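Local coordinates for ditrans,polycis-undecaprenyl-diphosphate synthase ((2E,6E)-farnesyl-diphosphate specific) (Acinetobacter baumannii, PDB 6ACS), which probably catalyses the stepwise condensation of eight isopentenyl diphosphates with farnesyl diphosphate to give undecaprenyl diphosphate, the lipid carrier precursor for bacterial cell-wall polysaccharides, at residues M92-G103 against H126-Y137; H12-N20 against T211-F221. All blocks are in the same frame, centred on the assembly; numbering follows the deposited sequence.

Interaction 1. Residues M92-G103 against H126-Y137; sequences MKKFNIALRFIG and HEAMTLTIAVSY
Leu131 packs its CB against Ile97 CG2 (3.7 Å) on the tightly packed face of two parallel strands, 97-102 and 129-134, neighbours in a beta-alpha-beta unit. On the same face Leu99 CD1 leans across to Ile133 CG1 (4.0 Å), and the Phe101 ring meets Ile133 CB through CD2. Backbone bonds run in parallel register from Ala98 N to Met129 O through to Val135 N to Ile102 O (2.8 Å). On the other face, at the end of strand 97-102, Ile102 lays CD1 over one face of the Tyr137 ring, 4.1 Å from its centroid; a chi1 of 57° sets CG1 between the backbone N and carbonyl carbon, against Ala134 CB.

The end at Asn96 and His126-Ala128 is more open to solvent and less well ordered, though still bonded. After the Schellman turn at Asn96, His126 gives its ND1 proton to Ile97 O (2.8 Å), which lies in the ring plane although the ring nitrogen stands above the carbonyl plane. Asn96 OD1 takes a longer bond from Glu127 N (3.3 Å).

Strand 97-102 is outermost in the sheet of this chain, while 129-134 also bonds to strand 56-61. Helix 110-123 covers Leu99 and Phe101, and helix 42-52 covers Ile97 and Met129.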
# COMPACT_ATOMS: atom_id res chain seq x y z
N MET B 92 -12.81 -5.47 26.81
CA MET B 92 -13.29 -6.11 25.59
C MET B 92 -14.61 -6.82 25.85
O MET B 92 -15.53 -6.76 25.02
CB MET B 92 -12.25 -7.11 25.10
CG MET B 92 -10.90 -6.49 24.80
SD MET B 92 -10.99 -5.20 23.53
CE MET B 92 -10.70 -3.71 24.48
N LYS B 93 -14.73 -7.48 27.00
CA LYS B 93 -16.00 -8.08 27.37
C LYS B 93 -17.09 -7.02 27.52
O LYS B 93 -18.21 -7.18 27.02
CB LYS B 93 -15.83 -8.89 28.65
CG LYS B 93 -14.92 -10.11 28.46
CD LYS B 93 -14.83 -10.96 29.71
CE LYS B 93 -14.23 -12.32 29.41
NZ LYS B 93 -13.91 -13.08 30.66
N LYS B 94 -16.76 -5.92 28.20
CA LYS B 94 -17.75 -4.86 28.44
C LYS B 94 -18.31 -4.29 27.14
O LYS B 94 -19.51 -4.02 27.04
CB LYS B 94 -17.13 -3.74 29.27
CG LYS B 94 -18.08 -2.56 29.49
CD LYS B 94 -17.43 -1.42 30.26
CE LYS B 94 -18.39 -0.25 30.42
NZ LYS B 94 -17.79 0.87 31.20
N PHE B 95 -17.46 -4.08 26.13
CA PHE B 95 -17.91 -3.44 24.90
C PHE B 95 -18.19 -4.42 23.77
O PHE B 95 -18.47 -3.98 22.65
CB PHE B 95 -16.88 -2.39 24.45
CG PHE B 95 -16.80 -1.20 25.35
CD1 PHE B 95 -17.70 -0.15 25.22
CD2 PHE B 95 -15.82 -1.12 26.33
CE1 PHE B 95 -17.62 0.96 26.05
CE2 PHE B 95 -15.74 -0.01 27.17
CZ PHE B 95 -16.64 1.02 27.03
N ASN B 96 -18.16 -5.73 24.04
CA ASN B 96 -18.44 -6.76 23.04
C ASN B 96 -17.48 -6.65 21.85
O ASN B 96 -17.88 -6.70 20.68
CB ASN B 96 -19.90 -6.69 22.58
CG ASN B 96 -20.37 -7.98 21.91
OD1 ASN B 96 -21.00 -7.95 20.85
ND2 ASN B 96 -20.05 -9.11 22.53
N ILE B 97 -16.19 -6.53 22.18
CA ILE B 97 -15.10 -6.41 21.21
C ILE B 97 -14.31 -7.71 21.20
O ILE B 97 -13.99 -8.25 22.26
CB ILE B 97 -14.14 -5.26 21.55
CG1 ILE B 97 -14.88 -3.93 21.57
CG2 ILE B 97 -12.97 -5.21 20.54
CD1 ILE B 97 -14.06 -2.85 22.22
N ALA B 98 -14.01 -8.21 20.01
CA ALA B 98 -13.15 -9.38 19.85
C ALA B 98 -11.71 -8.92 19.66
O ALA B 98 -11.44 -8.04 18.84
CB ALA B 98 -13.59 -10.22 18.64
N LEU B 99 -10.79 -9.54 20.41
CA LEU B 99 -9.38 -9.22 20.30
C LEU B 99 -8.69 -10.18 19.33
O LEU B 99 -8.93 -11.39 19.37
CB LEU B 99 -8.72 -9.30 21.67
CG LEU B 99 -7.33 -8.69 21.87
CD1 LEU B 99 -7.28 -7.27 21.33
CD2 LEU B 99 -6.98 -8.73 23.34
N ARG B 100 -7.81 -9.63 18.49
CA ARG B 100 -7.05 -10.42 17.53
C ARG B 100 -5.62 -9.90 17.49
O ARG B 100 -5.37 -8.73 17.80
CB ARG B 100 -7.71 -10.33 16.14
CG ARG B 100 -7.14 -11.30 15.13
CD ARG B 100 -7.80 -11.16 13.76
NE ARG B 100 -9.23 -11.46 13.77
CZ ARG B 100 -9.94 -11.74 12.68
NH1 ARG B 100 -9.35 -11.77 11.49
NH2 ARG B 100 -11.24 -11.99 12.78
N PHE B 101 -4.68 -10.77 17.13
CA PHE B 101 -3.29 -10.37 16.99
C PHE B 101 -2.80 -10.80 15.61
O PHE B 101 -3.16 -11.88 15.13
CB PHE B 101 -2.43 -10.99 18.09
CG PHE B 101 -2.91 -10.64 19.46
CD1 PHE B 101 -3.84 -11.45 20.10
CD2 PHE B 101 -2.48 -9.47 20.08
CE1 PHE B 101 -4.31 -11.12 21.36
CE2 PHE B 101 -2.95 -9.13 21.35
CZ PHE B 101 -3.87 -9.95 21.99
N ILE B 102 -2.04 -9.93 14.96
CA ILE B 102 -1.41 -10.30 13.69
C ILE B 102 0.09 -10.08 13.81
O ILE B 102 0.56 -9.26 14.61
CB ILE B 102 -1.96 -9.52 12.48
CG1 ILE B 102 -1.79 -8.02 12.72
CG2 ILE B 102 -3.43 -9.92 12.21
CD1 ILE B 102 -2.31 -7.16 11.55
N GLY B 103 0.84 -10.84 13.02
CA GLY B 103 2.28 -10.78 13.04
C GLY B 103 2.89 -12.15 13.24
O GLY B 103 2.21 -13.16 13.40
N HIS B 126 -17.54 -12.24 21.07
CA HIS B 126 -17.89 -10.84 20.91
C HIS B 126 -17.95 -10.48 19.43
O HIS B 126 -17.03 -10.76 18.66
CB HIS B 126 -16.90 -9.95 21.65
CG HIS B 126 -16.69 -10.33 23.08
ND1 HIS B 126 -15.53 -10.03 23.77
CD2 HIS B 126 -17.50 -10.98 23.96
CE1 HIS B 126 -15.63 -10.49 25.01
NE2 HIS B 126 -16.81 -11.06 25.15
N GLU B 127 -19.05 -9.85 19.02
CA GLU B 127 -19.34 -9.66 17.61
C GLU B 127 -19.58 -8.21 17.20
O GLU B 127 -19.95 -7.98 16.04
CB GLU B 127 -20.55 -10.52 17.23
CG GLU B 127 -21.77 -10.24 18.09
CD GLU B 127 -22.68 -9.18 17.48
OE1 GLU B 127 -22.57 -8.94 16.26
OE2 GLU B 127 -23.49 -8.59 18.23
N ALA B 128 -19.35 -7.22 18.07
CA ALA B 128 -19.65 -5.87 17.62
C ALA B 128 -18.49 -5.20 16.89
O ALA B 128 -18.72 -4.40 15.98
CB ALA B 128 -20.03 -4.98 18.81
N MET B 129 -17.26 -5.54 17.24
CA MET B 129 -16.09 -4.93 16.61
C MET B 129 -14.92 -5.84 16.86
O MET B 129 -14.91 -6.59 17.84
CB MET B 129 -15.80 -3.53 17.15
CG MET B 129 -14.72 -2.79 16.38
SD MET B 129 -14.40 -1.14 17.02
CE MET B 129 -13.35 -1.50 18.43
N THR B 130 -13.95 -5.82 15.95
CA THR B 130 -12.69 -6.52 16.13
C THR B 130 -11.57 -5.50 16.33
O THR B 130 -11.38 -4.61 15.49
CB THR B 130 -12.37 -7.43 14.95
OG1 THR B 130 -13.37 -8.45 14.88
CG2 THR B 130 -10.99 -8.07 15.12
N LEU B 131 -10.85 -5.63 17.43
CA LEU B 131 -9.65 -4.86 17.70
C LEU B 131 -8.44 -5.77 17.45
O LEU B 131 -8.29 -6.79 18.12
CB LEU B 131 -9.65 -4.34 19.14
CG LEU B 131 -8.34 -3.69 19.62
CD1 LEU B 131 -8.02 -2.46 18.79
CD2 LEU B 131 -8.45 -3.30 21.09
N THR B 132 -7.62 -5.41 16.48
CA THR B 132 -6.44 -6.19 16.14
C THR B 132 -5.19 -5.43 16.55
O THR B 132 -5.02 -4.25 16.20
CB THR B 132 -6.40 -6.51 14.65
OG1 THR B 132 -7.56 -7.29 14.31
CG2 THR B 132 -5.13 -7.31 14.31
N ILE B 133 -4.31 -6.11 17.29
CA ILE B 133 -3.01 -5.58 17.70
C ILE B 133 -1.95 -6.27 16.86
O ILE B 133 -1.84 -7.51 16.85
CB ILE B 133 -2.75 -5.79 19.20
CG1 ILE B 133 -3.95 -5.36 20.05
CG2 ILE B 133 -1.45 -5.12 19.61
CD1 ILE B 133 -4.36 -3.92 19.90
N ALA B 134 -1.17 -5.47 16.13
CA ALA B 134 -0.10 -5.99 15.29
C ALA B 134 1.16 -6.07 16.13
O ALA B 134 1.63 -5.05 16.65
CB ALA B 134 0.09 -5.09 14.06
N VAL B 135 1.69 -7.28 16.30
CA VAL B 135 2.86 -7.54 17.13
C VAL B 135 3.87 -8.29 16.28
O VAL B 135 3.53 -9.33 15.69
CB VAL B 135 2.49 -8.37 18.38
CG1 VAL B 135 3.73 -8.63 19.24
CG2 VAL B 135 1.36 -7.70 19.18
N SER B 136 5.10 -7.79 16.23
CA SER B 136 6.13 -8.36 15.36
C SER B 136 5.59 -8.53 13.95
O SER B 136 5.76 -9.57 13.31
CB SER B 136 6.66 -9.70 15.90
OG SER B 136 7.36 -9.52 17.11
N TYR B 137 4.91 -7.48 13.48
CA TYR B 137 4.20 -7.48 12.21
C TYR B 137 4.91 -6.58 11.21
O TYR B 137 5.42 -5.52 11.57
CB TYR B 137 2.75 -7.00 12.41
CG TYR B 137 2.04 -6.91 11.10
CD1 TYR B 137 1.37 -8.01 10.58
CD2 TYR B 137 2.04 -5.73 10.35
CE1 TYR B 137 0.75 -7.96 9.35
CE2 TYR B 137 1.42 -5.66 9.11
CZ TYR B 137 0.78 -6.78 8.61
OH TYR B 137 0.17 -6.72 7.39

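Interaction 2. Residues H12-N20 against T211-F221; sequences HVAIIMDGN and TLWPEFTVEEF
The predicted active-site loop of this cis-prenyltransferase, at the C-terminal end of strand 12-17 in the parallel sheet, meets the turn 211-217 and the start of helix 218-235. Asp18, the predicted catalytic and magnesium-binding residue, is held here through its backbone: Trp213 N donates to Asp18 O (3.0 Å) from above the carbonyl plane, and Thr187 OG1 bonds to the same oxygen. The Asp18 side chain leaves the backbone on the side away from segment 211-221. Its OD1 accepts from Asn20 N in an Asx turn, while OD2 forms a salt bridge with Arg186, a predicted substrate-binding residue.

On strand 12-17, just before the loop, the Met17 chain runs along the Trp213 indole, both extending in the same direction. Met17 CG sits squarely over the six-membered ring of Trp213, 3.5 Å from its centroid and 8° off the normal, a CH-pi contact; CB covers the indole nearer CG and CD2. The sulfur stands obliquely to the same ring in a Met-aromatic contact, with Met17 SD 3.5 Å from Trp213 CZ2. The indole reaches the strand because chi1 of Trp213 (179°) sends CG directly away from its backbone N, and its far end meets Ile15, two residues earlier on the same side of the strand, whose CG2 lies 3.7 Å from Trp213 CZ3.

At Gly19, Leu212 CD1 and CD2 rest on the carbonyl O. Thr217 caps the following helix by accepting from Glu220 N, and Thr211 OG1 donates to the syn lone pair of Glu220 OE2. Toward the start of strand 12-17, Val13 meets the ring edge of Phe221, Phe221 CE1 lying 4.1 Å from Val13 CG1.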
# COMPACT_ATOMS: atom_id res chain seq x y z
N HIS B 12 -13.32 0.00 8.60
CA HIS B 12 -12.08 -0.51 9.17
C HIS B 12 -11.08 0.63 9.22
O HIS B 12 -10.72 1.22 8.18
CB HIS B 12 -11.59 -1.70 8.34
CG HIS B 12 -10.40 -2.42 8.92
ND1 HIS B 12 -9.93 -3.60 8.37
CD2 HIS B 12 -9.57 -2.13 9.96
CE1 HIS B 12 -8.87 -4.01 9.06
NE2 HIS B 12 -8.63 -3.13 10.01
N VAL B 13 -10.68 0.98 10.44
CA VAL B 13 -9.69 2.02 10.70
C VAL B 13 -8.41 1.35 11.14
O VAL B 13 -8.42 0.43 11.97
CB VAL B 13 -10.18 2.98 11.80
CG1 VAL B 13 -9.08 4.00 12.11
CG2 VAL B 13 -11.45 3.66 11.36
N ALA B 14 -7.28 1.82 10.60
CA ALA B 14 -5.97 1.35 11.02
C ALA B 14 -5.19 2.54 11.53
O ALA B 14 -5.33 3.64 11.00
CB ALA B 14 -5.22 0.68 9.88
N ILE B 15 -4.35 2.33 12.55
CA ILE B 15 -3.57 3.43 13.14
C ILE B 15 -2.12 3.01 13.32
O ILE B 15 -1.84 1.98 13.95
CB ILE B 15 -4.15 3.88 14.49
CG1 ILE B 15 -5.64 4.19 14.37
CG2 ILE B 15 -3.38 5.12 14.98
CD1 ILE B 15 -6.27 4.68 15.69
N ILE B 16 -1.21 3.82 12.80
CA ILE B 16 0.21 3.74 13.11
C ILE B 16 0.46 4.73 14.24
O ILE B 16 0.39 5.94 14.03
CB ILE B 16 1.07 4.07 11.90
CG1 ILE B 16 0.79 3.06 10.78
CG2 ILE B 16 2.56 4.07 12.26
CD1 ILE B 16 1.53 3.44 9.50
N MET B 17 0.70 4.19 15.43
CA MET B 17 0.86 4.97 16.65
C MET B 17 2.34 5.32 16.75
O MET B 17 3.16 4.48 17.12
CB MET B 17 0.39 4.15 17.85
CG MET B 17 -1.03 3.59 17.71
SD MET B 17 -1.54 2.52 19.09
CE MET B 17 -0.49 1.09 18.84
N ASP B 18 2.68 6.57 16.44
CA ASP B 18 4.07 6.99 16.40
C ASP B 18 4.22 8.29 17.18
O ASP B 18 3.42 9.21 17.03
CB ASP B 18 4.52 7.17 14.93
CG ASP B 18 5.99 7.49 14.80
OD1 ASP B 18 6.76 7.27 15.77
OD2 ASP B 18 6.38 7.98 13.71
N GLY B 19 5.30 8.37 17.96
CA GLY B 19 5.54 9.49 18.84
C GLY B 19 6.95 10.04 18.83
O GLY B 19 7.28 10.90 19.64
N ASN B 20 7.80 9.47 17.97
CA ASN B 20 9.18 9.93 17.76
C ASN B 20 10.08 9.51 18.91
O ASN B 20 11.23 9.10 18.70
CB ASN B 20 9.24 11.46 17.58
CG ASN B 20 10.57 11.93 17.03
OD1 ASN B 20 11.21 11.24 16.23
ND2 ASN B 20 11.00 13.12 17.46
N THR B 211 0.62 15.45 15.17
CA THR B 211 0.41 15.13 16.58
C THR B 211 1.16 13.86 16.95
O THR B 211 1.07 12.85 16.25
CB THR B 211 -1.09 14.95 16.84
OG1 THR B 211 -1.80 16.17 16.54
CG2 THR B 211 -1.34 14.54 18.29
N LEU B 212 1.92 13.91 18.05
CA LEU B 212 2.57 12.71 18.55
C LEU B 212 1.53 11.82 19.23
O LEU B 212 0.59 12.32 19.86
CB LEU B 212 3.69 13.06 19.52
CG LEU B 212 4.75 14.03 18.98
CD1 LEU B 212 5.85 14.32 20.04
CD2 LEU B 212 5.36 13.51 17.68
N TRP B 213 1.70 10.50 19.11
CA TRP B 213 0.70 9.56 19.63
C TRP B 213 0.30 9.81 21.08
O TRP B 213 -0.90 9.78 21.37
CB TRP B 213 1.15 8.11 19.46
CG TRP B 213 0.13 7.14 20.01
CD1 TRP B 213 0.25 6.37 21.14
CD2 TRP B 213 -1.18 6.89 19.50
NE1 TRP B 213 -0.90 5.64 21.33
CE2 TRP B 213 -1.79 5.95 20.34
CE3 TRP B 213 -1.89 7.37 18.39
CZ2 TRP B 213 -3.07 5.47 20.11
CZ3 TRP B 213 -3.17 6.89 18.17
CH2 TRP B 213 -3.74 5.95 19.02
N PRO B 214 1.22 10.04 22.04
CA PRO B 214 0.78 10.25 23.43
C PRO B 214 -0.15 11.43 23.59
O PRO B 214 -0.90 11.49 24.57
CB PRO B 214 2.09 10.46 24.20
CG PRO B 214 3.13 9.81 23.38
CD PRO B 214 2.70 9.99 21.95
N GLU B 215 -0.14 12.37 22.65
CA GLU B 215 -1.01 13.53 22.70
C GLU B 215 -2.21 13.40 21.77
O GLU B 215 -2.96 14.36 21.61
CB GLU B 215 -0.21 14.79 22.36
CG GLU B 215 0.66 15.27 23.49
CD GLU B 215 1.86 16.05 23.00
OE1 GLU B 215 2.31 15.78 21.86
OE2 GLU B 215 2.36 16.93 23.74
N PHE B 216 -2.39 12.24 21.15
CA PHE B 216 -3.52 12.07 20.24
C PHE B 216 -4.80 11.94 21.05
O PHE B 216 -4.84 11.19 22.03
CB PHE B 216 -3.30 10.83 19.36
CG PHE B 216 -4.23 10.74 18.18
CD1 PHE B 216 -4.13 11.65 17.13
CD2 PHE B 216 -5.19 9.74 18.10
CE1 PHE B 216 -4.98 11.57 16.03
CE2 PHE B 216 -6.04 9.65 17.00
CZ PHE B 216 -5.93 10.57 15.96
N THR B 217 -5.82 12.71 20.68
CA THR B 217 -7.04 12.78 21.47
C THR B 217 -8.21 12.23 20.67
O THR B 217 -8.15 12.13 19.44
CB THR B 217 -7.37 14.23 21.90
OG1 THR B 217 -7.52 15.04 20.72
CG2 THR B 217 -6.23 14.80 22.76
N VAL B 218 -9.27 11.86 21.39
CA VAL B 218 -10.50 11.45 20.70
C VAL B 218 -11.07 12.61 19.90
O VAL B 218 -11.73 12.39 18.88
CB VAL B 218 -11.52 10.84 21.69
CG1 VAL B 218 -12.14 11.90 22.58
CG2 VAL B 218 -12.59 10.06 20.93
N GLU B 219 -10.85 13.85 20.34
CA GLU B 219 -11.27 15.00 19.53
C GLU B 219 -10.55 15.00 18.18
O GLU B 219 -11.17 15.27 17.13
CB GLU B 219 -11.02 16.31 20.27
CG GLU B 219 -11.96 16.56 21.46
CD GLU B 219 -11.55 15.82 22.72
OE1 GLU B 219 -10.39 15.34 22.80
OE2 GLU B 219 -12.39 15.73 23.64
N GLU B 220 -9.25 14.72 18.17
CA GLU B 220 -8.57 14.68 16.88
C GLU B 220 -8.99 13.47 16.07
O GLU B 220 -9.05 13.54 14.83
CB GLU B 220 -7.04 14.71 17.02
CG GLU B 220 -6.40 14.82 15.62
CD GLU B 220 -4.91 15.15 15.61
OE1 GLU B 220 -4.35 15.30 14.50
OE2 GLU B 220 -4.32 15.28 16.69
N PHE B 221 -9.27 12.35 16.74
CA PHE B 221 -9.83 11.20 16.03
C PHE B 221 -11.16 11.54 15.37
O PHE B 221 -11.42 11.15 14.22
CB PHE B 221 -9.96 10.02 17.00
CG PHE B 221 -10.42 8.74 16.35
CD1 PHE B 221 -9.59 8.09 15.45
CD2 PHE B 221 -11.63 8.17 16.68
CE1 PHE B 221 -9.99 6.89 14.85
CE2 PHE B 221 -12.04 6.97 16.11
CZ PHE B 221 -11.21 6.33 15.17

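Overall arrangement
Interactions 1 and 2 reach the same six-stranded parallel sheet, their centres 18 Å apart and their nearest atoms about 6 Å apart without touching. Strand 56-61 lies between them, bonded to 129-134 on one side and to 12-17 on the other, and helix 42-52 touches side chains of both contacts. Both segments of interaction 1 fall in the chain between residues 20 and 211, ends that interaction 2 joins. Interaction 2 holds Asp18 of the predicted active site, its side chain about 6 Å from that of Ser63, a predicted substrate-binding residue. Interaction 1 stands farther off: the Tyr137 side chain is about 10 Å from that of Ile193, likewise predicted, and about 4 Å from a glycerol probably from the crystallisation liquor.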